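Side-chain contacts in CalS11 (Micromonospora echinospora, PDB 3TOS), which is a calicheamicin methyltransferase that probably transfers a methyl group from S-adenosyl-L-methionine to an oxygen of its substrate: residues P172-L175 against A176-Q180; P195-A198 against V199-I203; Y206-K209 against G210-V213. One frame throughout, in Å; residues are numbered along the deposited sequence. Where two conformers were deposited one is given.

Contact 1 of 3, residues P172-L175 against A176-Q180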
ATOM      1  N   PRO B 172     -38.303 -20.825   0.990  1.00  9.77           N
ATOM      2  CA  PRO B 172     -38.991 -20.334  -0.231  1.00 10.25           C
ATOM      3  C   PRO B 172     -40.218 -19.458   0.090  1.00 10.88           C
ATOM      4  O   PRO B 172     -40.436 -18.465  -0.601  1.00 10.92           O
ATOM      5  CB  PRO B 172     -39.421 -21.649  -0.906  1.00  9.81           C
ATOM      6  CG  PRO B 172     -38.248 -22.595  -0.531  1.00 10.74           C
ATOM      7  CD  PRO B 172     -38.046 -22.274   0.930  1.00 10.60           C
ATOM      8  N   ARG B 173     -40.985 -19.808   1.124  0.58 10.85           N
ATOM      9  CA  ARG B 173     -42.168 -19.037   1.493  0.58 11.68           C
ATOM     10  C   ARG B 173     -41.783 -17.636   1.966  0.58 11.80           C
ATOM     11  O   ARG B 173     -42.392 -16.633   1.539  0.58 12.35           O
ATOM     12  CB  ARG B 173     -42.978 -19.805   2.565  0.58 12.81           C
ATOM     13  CG  ARG B 173     -44.209 -19.029   3.105  0.58 15.77           C
ATOM     14  CD  ARG B 173     -44.967 -19.836   4.203  0.58 20.22           C
ATOM     15  NE  ARG B 173     -45.349 -21.150   3.683  0.58 24.09           N
ATOM     16  CZ  ARG B 173     -44.930 -22.351   4.125  0.58 26.27           C
ATOM     17  NH1 ARG B 173     -45.353 -23.436   3.486  0.58 26.36           N
ATOM     18  NH2 ARG B 173     -44.104 -22.494   5.181  0.58 26.27           N
ATOM     19  N   TYR B 174     -40.787 -17.563   2.855  1.00 11.09           N
ATOM     20  CA  TYR B 174     -40.299 -16.267   3.361  1.00 10.22           C
ATOM     21  C   TYR B 174     -39.860 -15.394   2.198  1.00 10.03           C
ATOM     22  O   TYR B 174     -40.193 -14.216   2.101  1.00 10.40           O
ATOM     23  CB  TYR B 174     -39.131 -16.462   4.376  1.00  9.53           C
ATOM     24  CG  TYR B 174     -38.630 -15.115   4.874  1.00  9.58           C
ATOM     25  CD1 TYR B 174     -39.167 -14.524   5.955  1.00  9.89           C
ATOM     26  CD2 TYR B 174     -37.708 -14.391   4.105  1.00 10.10           C
ATOM     27  CE1 TYR B 174     -38.699 -13.284   6.385  1.00 11.30           C
ATOM     28  CE2 TYR B 174     -37.274 -13.152   4.439  1.00 10.14           C
ATOM     29  CZ  TYR B 174     -37.777 -12.584   5.596  1.00 10.78           C
ATOM     30  OH  TYR B 174     -37.400 -11.314   5.929  1.00 11.41           O
ATOM     31  N   LEU B 175     -39.103 -15.989   1.289  1.00  8.66           N
ATOM     32  CA  LEU B 175     -38.611 -15.188   0.169  1.00  9.83           C
ATOM     33  C   LEU B 175     -39.764 -14.701  -0.742  1.00 10.35           C
ATOM     34  O   LEU B 175     -39.764 -13.550  -1.232  1.00 10.97           O
ATOM     35  CB  LEU B 175     -37.550 -15.976  -0.612  1.00  9.50           C
ATOM     36  CG  LEU B 175     -36.237 -16.249   0.133  1.00 10.22           C
ATOM     37  CD1 LEU B 175     -35.437 -17.341  -0.604  1.00 10.90           C
ATOM     38  CD2 LEU B 175     -35.526 -14.946   0.251  1.00 11.42           C
ATOM     39  N   ALA B 176     -40.742 -15.566  -0.988  1.00 10.77           N
ATOM     40  CA  ALA B 176     -41.899 -15.178  -1.818  1.00 11.99           C
ATOM     41  C   ALA B 176     -42.681 -14.033  -1.195  1.00 12.29           C
ATOM     42  O   ALA B 176     -43.163 -13.149  -1.934  1.00 13.80           O
ATOM     43  CB  ALA B 176     -42.803 -16.351  -2.064  1.00 13.24           C
ATOM     44  N   GLU B 177     -42.769 -14.039   0.142  1.00 11.71           N
ATOM     45  CA  GLU B 177     -43.453 -12.978   0.897  1.00 12.68           C
ATOM     46  C   GLU B 177     -42.630 -11.709   1.053  1.00 10.87           C
ATOM     47  O   GLU B 177     -43.188 -10.693   1.429  1.00 11.91           O
ATOM     48  CB  GLU B 177     -43.875 -13.509   2.286  1.00 14.82           C
ATOM     49  CG  GLU B 177     -44.950 -14.615   2.159  1.00 18.58           C
ATOM     50  CD  GLU B 177     -45.260 -15.326   3.511  1.00 24.28           C
ATOM     51  OE1 GLU B 177     -44.658 -14.962   4.545  1.00 26.85           O
ATOM     52  OE2 GLU B 177     -46.070 -16.283   3.568  1.00 27.94           O
ATOM     53  N   ASN B 178     -41.335 -11.761   0.743  1.00 10.22           N
ATOM     54  CA  ASN B 178     -40.391 -10.645   0.977  1.00  9.42           C
ATOM     55  C   ASN B 178     -39.565 -10.366  -0.276  1.00  9.14           C
ATOM     56  O   ASN B 178     -38.347 -10.590  -0.304  1.00  9.43           O
ATOM     57  CB  ASN B 178     -39.498 -10.919   2.206  1.00 10.70           C
ATOM     58  CG  ASN B 178     -40.330 -10.920   3.494  1.00 10.88           C
ATOM     59  OD1 ASN B 178     -40.588  -9.856   4.071  1.00 12.76           O
ATOM     60  ND2 ASN B 178     -40.793 -12.107   3.936  1.00 12.13           N
ATOM     61  N   PRO B 179     -40.233  -9.910  -1.342  1.00  9.37           N
ATOM     62  CA  PRO B 179     -39.540  -9.661  -2.622  1.00 10.50           C
ATOM     63  C   PRO B 179     -38.560  -8.488  -2.566  1.00 10.94           C
ATOM     64  O   PRO B 179     -37.812  -8.294  -3.537  1.00 11.65           O
ATOM     65  CB  PRO B 179     -40.707  -9.327  -3.608  1.00 11.38           C
ATOM     66  CG  PRO B 179     -41.772  -8.771  -2.722  1.00 10.95           C
ATOM     67  CD  PRO B 179     -41.695  -9.667  -1.471  1.00 10.02           C
ATOM     68  N   GLN B 180     -38.546  -7.746  -1.460  1.00 10.31           N
ATOM     69  CA  GLN B 180     -37.545  -6.692  -1.231  1.00  9.66           C
ATOM     70  C   GLN B 180     -36.221  -7.265  -0.776  1.00  9.85           C
ATOM     71  O   GLN B 180     -35.240  -6.512  -0.679  1.00 10.11           O
ATOM     72  CB  GLN B 180     -38.038  -5.702  -0.176  1.00 10.51           C
ATOM     73  CG  GLN B 180     -37.870  -6.188   1.290  1.00  9.57           C
ATOM     74  CD  GLN B 180     -38.939  -7.219   1.726  1.00  8.85           C
ATOM     75  OE1 GLN B 180     -39.874  -7.537   0.972  1.00 10.16           O
ATOM     76  NE2 GLN B 180     -38.792  -7.756   2.979  1.00  9.48           N
TER
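Pro-172 and Arg-173 each bond four residues on in the last turn of helix 167-177: Pro-172 O accepts from Ala-176 N at 2.9 Å, and Arg-173 O from Glu-177 N. At Asn-178 the backbone leaves the helix, and its N turns to Leu-175 O (3.1 Å), three residues back. The side chain of Asn-178 reaches back to the same turn. ND2 of Asn-178 donates to Tyr-174 O at 2.9 Å, with an N-H...O angle of 164° and the acceptor almost in the plane of the amide. The Tyr-174 ring lies beneath it: CG stands anti to the backbone N (chi1 179°), which brings the ring under the Asn-178 amide, with ND2 over the ring centre, 3.3 Å above its plane. Amide and ring planes are only 18° apart, so the amide is laid nearly flat on the ring while one of its N-H groups goes to the Tyr-174 carbonyl. The other end of the amide is fixed too, because Gln-180 NE2 donates almost straight to Asn-178 OD1 at 3.0 Å, on a lone pair in the carbonyl plane. Arg-102 NH1 joins both groups, bonding Tyr-174 OH and Asn-178 OD1. On the outer side, Arg-173 and Glu-177 run side by side, yet it is the aliphatic CG of Arg-173 that meets the carboxylate, 3.3 Å from Glu-177 OE2, while Arg-173 NE stays 4.9 Å from that oxygen, too far for a salt bridge. Pro-179 O bonds Arg-231 of the second subunit. This is a helix C-terminus finished by an asparagine side chain that takes up a last-turn carbonyl, at the exit toward strand 183-188 of a Rossmann-like methyltransferase fold.

Contact 2 of 3, residues P195-A198 against V199-I203. With SAH (S-adenosyl-L-homocysteine), chain O.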
ATOM      1  N   PRO B 195     -31.703 -30.172   3.505  1.00  9.41           N
ATOM      2  CA  PRO B 195     -32.150 -28.798   3.682  1.00  8.03           C
ATOM      3  C   PRO B 195     -31.074 -27.803   3.277  1.00  8.53           C
ATOM      4  O   PRO B 195     -31.408 -26.716   2.799  1.00  9.14           O
ATOM      5  CB  PRO B 195     -32.415 -28.732   5.201  1.00  9.02           C
ATOM      6  CG  PRO B 195     -31.651 -29.831   5.795  1.00 10.45           C
ATOM      7  CD  PRO B 195     -31.721 -30.941   4.776  1.00  9.26           C
ATOM      8  N   THR B 196     -29.800 -28.145   3.475  1.00  9.09           N
ATOM      9  CA  THR B 196     -28.737 -27.256   2.995  1.00  8.24           C
ATOM     10  C   THR B 196     -28.854 -27.008   1.491  1.00  8.20           C
ATOM     11  O   THR B 196     -28.718 -25.864   1.052  1.00  8.79           O
ATOM     12  CB  THR B 196     -27.340 -27.775   3.376  1.00  8.55           C
ATOM     13  OG1 THR B 196     -27.275 -27.888   4.818  1.00  9.98           O
ATOM     14  CG2 THR B 196     -26.220 -26.843   2.857  1.00  8.19           C
ATOM     15  N   LYS B 197     -28.950 -28.076   0.737  1.00  9.83           N
ATOM     16  CA  LYS B 197     -29.091 -27.992  -0.710  1.00  9.90           C
ATOM     17  C   LYS B 197     -30.294 -27.157  -1.123  1.00  9.47           C
ATOM     18  O   LYS B 197     -30.159 -26.277  -1.980  1.00  9.48           O
ATOM     19  CB  LYS B 197     -29.228 -29.418  -1.305  1.00 10.57           C
ATOM     20  CG  LYS B 197     -29.306 -29.411  -2.875  1.00 11.40           C
ATOM     21  CD  LYS B 197     -29.356 -30.860  -3.373  1.00 12.80           C
ATOM     22  CE  LYS B 197     -29.251 -30.954  -4.904  1.00 14.77           C
ATOM     23  NZ  LYS B 197     -30.519 -30.537  -5.488  1.00 16.42           N
ATOM     24  N   ALA B 198     -31.444 -27.429  -0.514  1.00  9.72           N
ATOM     25  CA  ALA B 198     -32.654 -26.668  -0.852  1.00  9.77           C
ATOM     26  C   ALA B 198     -32.492 -25.171  -0.560  1.00  9.67           C
ATOM     27  O   ALA B 198     -32.997 -24.329  -1.326  1.00 10.37           O
ATOM     28  CB  ALA B 198     -33.844 -27.219  -0.035  1.00 10.71           C
ATOM     29  N   VAL B 199     -31.856 -24.838   0.565  1.00  9.23           N
ATOM     30  CA  VAL B 199     -31.768 -23.448   0.916  1.00  8.92           C
ATOM     31  C   VAL B 199     -30.736 -22.757   0.056  1.00  8.45           C
ATOM     32  O   VAL B 199     -30.953 -21.632  -0.374  1.00  9.78           O
ATOM     33  CB  VAL B 199     -31.439 -23.295   2.408  1.00  8.57           C
ATOM     34  CG1 VAL B 199     -31.062 -21.835   2.708  1.00 10.36           C
ATOM     35  CG2 VAL B 199     -32.649 -23.731   3.256  1.00 10.71           C
ATOM     36  N   LEU B 200     -29.624 -23.428  -0.269  1.00  8.08           N
ATOM     37  CA  LEU B 200     -28.648 -22.810  -1.166  1.00  9.93           C
ATOM     38  C   LEU B 200     -29.320 -22.469  -2.485  1.00 10.95           C
ATOM     39  O   LEU B 200     -29.099 -21.385  -3.058  1.00 12.35           O
ATOM     40  CB  LEU B 200     -27.492 -23.791  -1.467  1.00 12.04           C
ATOM     41  CG  LEU B 200     -26.365 -23.822  -0.470  1.00 14.44           C
ATOM     42  CD1 LEU B 200     -25.481 -25.052  -0.851  1.00 15.19           C
ATOM     43  CD2 LEU B 200     -25.546 -22.482  -0.494  1.00 14.25           C
ATOM     44  N   GLU B 201     -30.120 -23.398  -2.993  1.00 11.97           N
ATOM     45  CA  GLU B 201     -30.830 -23.147  -4.306  1.00 11.09           C
ATOM     46  C   GLU B 201     -31.801 -21.941  -4.204  1.00 11.93           C
ATOM     47  O   GLU B 201     -31.888 -21.110  -5.142  1.00 14.21           O
ATOM     48  CB  GLU B 201     -31.575 -24.421  -4.726  1.00 11.27           C
ATOM     49  CG  GLU B 201     -30.639 -25.480  -5.205  1.00 11.40           C
ATOM     50  CD  GLU B 201     -31.223 -26.872  -5.189  1.00 13.95           C
ATOM     51  OE1 GLU B 201     -32.300 -27.101  -4.588  1.00 15.74           O
ATOM     52  OE2 GLU B 201     -30.548 -27.782  -5.751  1.00 15.29           O
ATOM     53  N   ALA B 202     -32.526 -21.871  -3.093  1.00 10.81           N
ATOM     54  CA  ALA B 202     -33.515 -20.813  -2.863  1.00 10.44           C
ATOM     55  C   ALA B 202     -32.904 -19.394  -2.710  1.00 10.34           C
ATOM     56  O   ALA B 202     -33.488 -18.420  -3.219  1.00 10.30           O
ATOM     57  CB  ALA B 202     -34.369 -21.153  -1.585  1.00 10.38           C
ATOM     58  N   ILE B 203     -31.759 -19.290  -2.019  1.00  9.78           N
ATOM     59  CA  ILE B 203     -31.251 -17.966  -1.707  1.00  9.58           C
ATOM     60  C   ILE B 203     -30.492 -17.326  -2.867  1.00 10.01           C
ATOM     61  O   ILE B 203     -30.283 -16.108  -2.846  1.00 10.35           O
ATOM     62  CB  ILE B 203     -30.346 -17.940  -0.450  1.00 10.62           C
ATOM     63  CG1 ILE B 203     -29.062 -18.740  -0.690  1.00 10.71           C
ATOM     64  CG2 ILE B 203     -31.105 -18.376   0.789  1.00 11.42           C
ATOM     65  CD1 ILE B 203     -28.016 -18.520   0.407  1.00 13.42           C
TER
HETATM   66  N   SAH O 258     -26.703 -22.158  15.301  1.00  9.79           N
HETATM   67  CA  SAH O 258     -26.927 -22.940  16.560  1.00 10.23           C
HETATM   68  CB  SAH O 258     -26.782 -24.439  16.364  1.00  9.20           C
HETATM   69  CG  SAH O 258     -27.867 -25.013  15.428  1.00  9.29           C
HETATM   70  SD  SAH O 258     -27.961 -26.779  15.636  1.00 10.34           S
HETATM   71  C   SAH O 258     -25.873 -22.460  17.556  1.00 12.03           C
HETATM   72  O   SAH O 258     -25.852 -22.927  18.736  1.00 12.30           O
HETATM   73  OXT SAH O 258     -25.102 -21.533  17.275  1.00 11.85           O
HETATM   74  C5' SAH O 258     -28.725 -27.326  14.100  1.00  9.70           C
HETATM   75  C4' SAH O 258     -30.187 -26.805  13.892  1.00  9.00           C
HETATM   76  O4' SAH O 258     -30.572 -27.056  12.533  1.00  9.67           O
HETATM   77  C3' SAH O 258     -31.151 -27.613  14.774  1.00  9.51           C
HETATM   78  O3' SAH O 258     -31.804 -26.742  15.730  1.00 10.19           O
HETATM   79  C2' SAH O 258     -32.092 -28.239  13.759  1.00 10.52           C
HETATM   80  O2' SAH O 258     -33.466 -28.350  14.185  1.00 11.26           O
HETATM   81  C1' SAH O 258     -31.952 -27.282  12.551  1.00  9.10           C
HETATM   82  N9  SAH O 258     -32.340 -27.931  11.275  1.00  9.50           N
HETATM   83  C8  SAH O 258     -31.742 -28.983  10.655  1.00 11.22           C
HETATM   84  N7  SAH O 258     -32.494 -29.265   9.560  1.00 10.20           N
HETATM   85  C5  SAH O 258     -33.549 -28.428   9.492  1.00  9.83           C
HETATM   86  C6  SAH O 258     -34.673 -28.245   8.566  1.00  9.24           C
HETATM   87  N6  SAH O 258     -34.839 -29.091   7.524  1.00 12.05           N
HETATM   88  N1  SAH O 258     -35.530 -27.231   8.848  1.00 10.83           N
HETATM   89  C2  SAH O 258     -35.354 -26.400   9.918  1.00 10.60           C
HETATM   90  N3  SAH O 258     -34.386 -26.550  10.849  1.00 10.02           N
HETATM   91  C4  SAH O 258     -33.441 -27.526  10.606  1.00  9.51           C
HETATM   92  O   HOH W   1     -32.956 -29.531  -3.622  1.00 20.66           O
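Lys-197 NZ and Glu-201 OE2 form a salt bridge of 2.8 Å, one helical turn apart. The lysine meets the syn lone pair of OE2, on the side of the other carboxylate oxygen. A water spans the pair a second time, accepting from Lys-197 NZ at 3.2 Å and donating to Glu-201 OE1 at 2.7 Å, so both carboxylate oxygens are tied to one ammonium group. The lysine runs extended as far as CE, then bends at its last torsion (chi4 -75°), which swings NZ over to the glutamate; Lys-197 CG and CE both lie 3.5 Å from Glu-201 OE2. Beneath this, the i to i+4 backbone bonds run on from Pro-195 to Ile-203, with Leu-200 N to Thr-196 O at 2.9 Å. The helix packs on the central sheet of the Rossmann-like fold, Val-199 and Leu-200 resting on Phe-188 and Val-199 also on Val-167 of helix 167-177. At its N-terminal end Pro-195 lines the S-adenosyl-L-homocysteine pocket, its CB lying 3.4 Å from N6 of the ligand's adenine. Thr-196 sends CG2 alongside Leu-200 CD1 at 4.2 Å, while its OG1 bonds Leu-192 O.

Contact 3 of 3, residues Y206-K209 against G210-V213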
ATOM      1  N   TYR B 206     -31.085 -13.807  -4.437  1.00  8.62           N
ATOM      2  CA  TYR B 206     -31.173 -12.666  -3.508  1.00  7.91           C
ATOM      3  C   TYR B 206     -29.810 -12.238  -3.009  1.00  7.61           C
ATOM      4  O   TYR B 206     -29.695 -11.308  -2.230  1.00  9.32           O
ATOM      5  CB  TYR B 206     -32.101 -13.000  -2.313  1.00  8.72           C
ATOM      6  CG  TYR B 206     -33.466 -13.360  -2.827  1.00  9.05           C
ATOM      7  CD1 TYR B 206     -34.429 -12.355  -3.037  1.00  9.98           C
ATOM      8  CD2 TYR B 206     -33.811 -14.695  -3.099  1.00  9.89           C
ATOM      9  CE1 TYR B 206     -35.697 -12.678  -3.545  1.00 10.83           C
ATOM     10  CE2 TYR B 206     -35.056 -14.997  -3.605  1.00 11.06           C
ATOM     11  CZ  TYR B 206     -35.996 -14.015  -3.815  1.00 10.99           C
ATOM     12  OH  TYR B 206     -37.236 -14.344  -4.342  1.00 13.20           O
ATOM     13  N   LEU B 207     -28.748 -12.886  -3.506  1.00  7.72           N
ATOM     14  CA  LEU B 207     -27.368 -12.545  -3.117  1.00  8.69           C
ATOM     15  C   LEU B 207     -26.831 -11.462  -4.071  1.00  9.31           C
ATOM     16  O   LEU B 207     -27.207 -11.426  -5.251  1.00 10.98           O
ATOM     17  CB  LEU B 207     -26.469 -13.772  -3.266  1.00 10.01           C
ATOM     18  CG  LEU B 207     -26.845 -14.933  -2.315  1.00  8.16           C
ATOM     19  CD1 LEU B 207     -26.123 -16.260  -2.710  1.00 10.21           C
ATOM     20  CD2 LEU B 207     -26.516 -14.545  -0.852  1.00  9.30           C
ATOM     21  N   THR B 208     -25.962 -10.586  -3.578  1.00  8.21           N
ATOM     22  CA  THR B 208     -25.215  -9.711  -4.469  1.00  9.02           C
ATOM     23  C   THR B 208     -23.729 -10.084  -4.464  1.00  9.02           C
ATOM     24  O   THR B 208     -23.307 -10.901  -3.646  1.00  9.10           O
ATOM     25  CB  THR B 208     -25.451  -8.186  -4.134  1.00  8.52           C
ATOM     26  OG1 THR B 208     -24.885  -7.384  -5.179  1.00  9.07           O
ATOM     27  CG2 THR B 208     -24.764  -7.791  -2.861  1.00  8.49           C
ATOM     28  N   LYS B 209     -22.942  -9.560  -5.403  1.00  7.77           N
ATOM     29  CA  LYS B 209     -21.495  -9.778  -5.299  1.00  8.12           C
ATOM     30  C   LYS B 209     -21.047  -9.109  -4.007  1.00  9.39           C
ATOM     31  O   LYS B 209     -21.305  -7.898  -3.805  1.00 10.92           O
ATOM     32  CB  LYS B 209     -20.720  -9.229  -6.464  1.00 12.16           C
ATOM     33  CG  LYS B 209     -21.080  -9.884  -7.722  1.00 14.77           C
ATOM     34  CD  LYS B 209     -20.069  -9.349  -8.807  1.00 17.36           C
ATOM     35  CE  LYS B 209     -20.452  -9.622 -10.196  1.00 20.65           C
ATOM     36  NZ  LYS B 209     -19.286  -9.293 -11.040  1.00 21.77           N
ATOM     37  N   GLY B 210     -20.363  -9.875  -3.140  1.00  7.22           N
ATOM     38  CA  GLY B 210     -19.962  -9.320  -1.855  1.00  8.37           C
ATOM     39  C   GLY B 210     -20.796  -9.887  -0.695  1.00  8.75           C
ATOM     40  O   GLY B 210     -20.377  -9.795   0.461  1.00  9.99           O
ATOM     41  N   SER B 211     -21.994 -10.418  -0.993  1.00  7.96           N
ATOM     42  CA  SER B 211     -22.707 -11.174   0.050  1.00  7.21           C
ATOM     43  C   SER B 211     -21.839 -12.294   0.598  1.00  8.17           C
ATOM     44  O   SER B 211     -21.073 -12.912  -0.128  1.00  9.64           O
ATOM     45  CB  SER B 211     -24.023 -11.772  -0.468  1.00  7.52           C
ATOM     46  OG  SER B 211     -24.943 -10.723  -0.804  1.00  8.92           O
ATOM     47  N   ILE B 212     -21.959 -12.564   1.882  1.00  7.81           N
ATOM     48  CA  ILE B 212     -21.170 -13.662   2.423  1.00  8.76           C
ATOM     49  C   ILE B 212     -22.054 -14.878   2.652  1.00  8.14           C
ATOM     50  O   ILE B 212     -23.156 -14.744   3.220  1.00 10.03           O
ATOM     51  CB  ILE B 212     -20.520 -13.266   3.818  1.00 10.76           C
ATOM     52  CG1 ILE B 212     -19.601 -12.068   3.608  1.00 14.75           C
ATOM     53  CG2 ILE B 212     -19.844 -14.543   4.511  1.00 11.70           C
ATOM     54  CD1 ILE B 212     -18.369 -12.388   2.827  1.00 15.71           C
ATOM     55  N   VAL B 213     -21.554 -16.048   2.256  1.00  7.02           N
ATOM     56  CA  VAL B 213     -22.209 -17.317   2.522  1.00  7.36           C
ATOM     57  C   VAL B 213     -21.277 -18.129   3.409  1.00  7.81           C
ATOM     58  O   VAL B 213     -20.133 -18.391   3.025  1.00  9.51           O
ATOM     59  CB  VAL B 213     -22.532 -18.078   1.222  1.00  8.86           C
ATOM     60  CG1 VAL B 213     -23.184 -19.444   1.550  1.00 10.77           C
ATOM     61  CG2 VAL B 213     -23.460 -17.178   0.370  1.00  9.42           C
TER
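Ser-211 reaches back across the turn to Thr-208. Its CB lies 3.4 Å from Thr-208 O and rests against Leu-207 CD2 at 3.7 Å. From there OG, set beside its own backbone N and anti to the carbonyl carbon (chi1 -66°), meets Thr-208 N, which donates to it at 3.0 Å with an N-H...O angle of 160°. OG also bonds Ile-183 O, so this buried hydroxyl is held from two directions, and Thr-208 CG2 packs against it at 3.6 Å. The backbone makes the return bond: Ser-211 N donates to Thr-208 O at 3.0 Å. That bond closes a type II beta turn with Lys-209 and Gly-210 at its corner, and the hydroxyl bond braces it. Gly-210 has a positive phi (107°), and a CB there would run into Lys-209 O. On the two arms flanking the turn, Leu-207 CD1 and Val-213 CG2 meet at 4.2 Å, their side chains crossing at about a right angle. The polar ends of the turn serve the subunit interface: Thr-208 OG1 bonds Leu-236 O and Lys-209 NZ bonds Asp-257 O, both of the second subunit. Within the chain, strand 211-215 lies in the sheet between strands 183-188 and 251-254; Val-213 packs on Phe-188 and Leu-253, one from each neighbour, while Ile-212 packs on Leu-62 of helix 50-65.

From the N terminus the three contacts come in series; none nests in or crosses another. Contact 1 finishes helix 167-177, and the chain then runs through strand 183-188 into helix 193-203, which holds contact 2. Contact 3 opens after two intervening residues and closes the tight turn that leads into strand 211-215, beside strand 183-188. In space contacts 1 and 2 pack together where Leu-175 CD1 meets Ala-202 O at 3.4 Å, joining the two helices, and Leu-175 also touches the Tyr-206 ring of contact 3. Contacts 1 and 3 both reach the second subunit; contact 2 stays within its chain and borders the bound S-adenosyl-L-homocysteine.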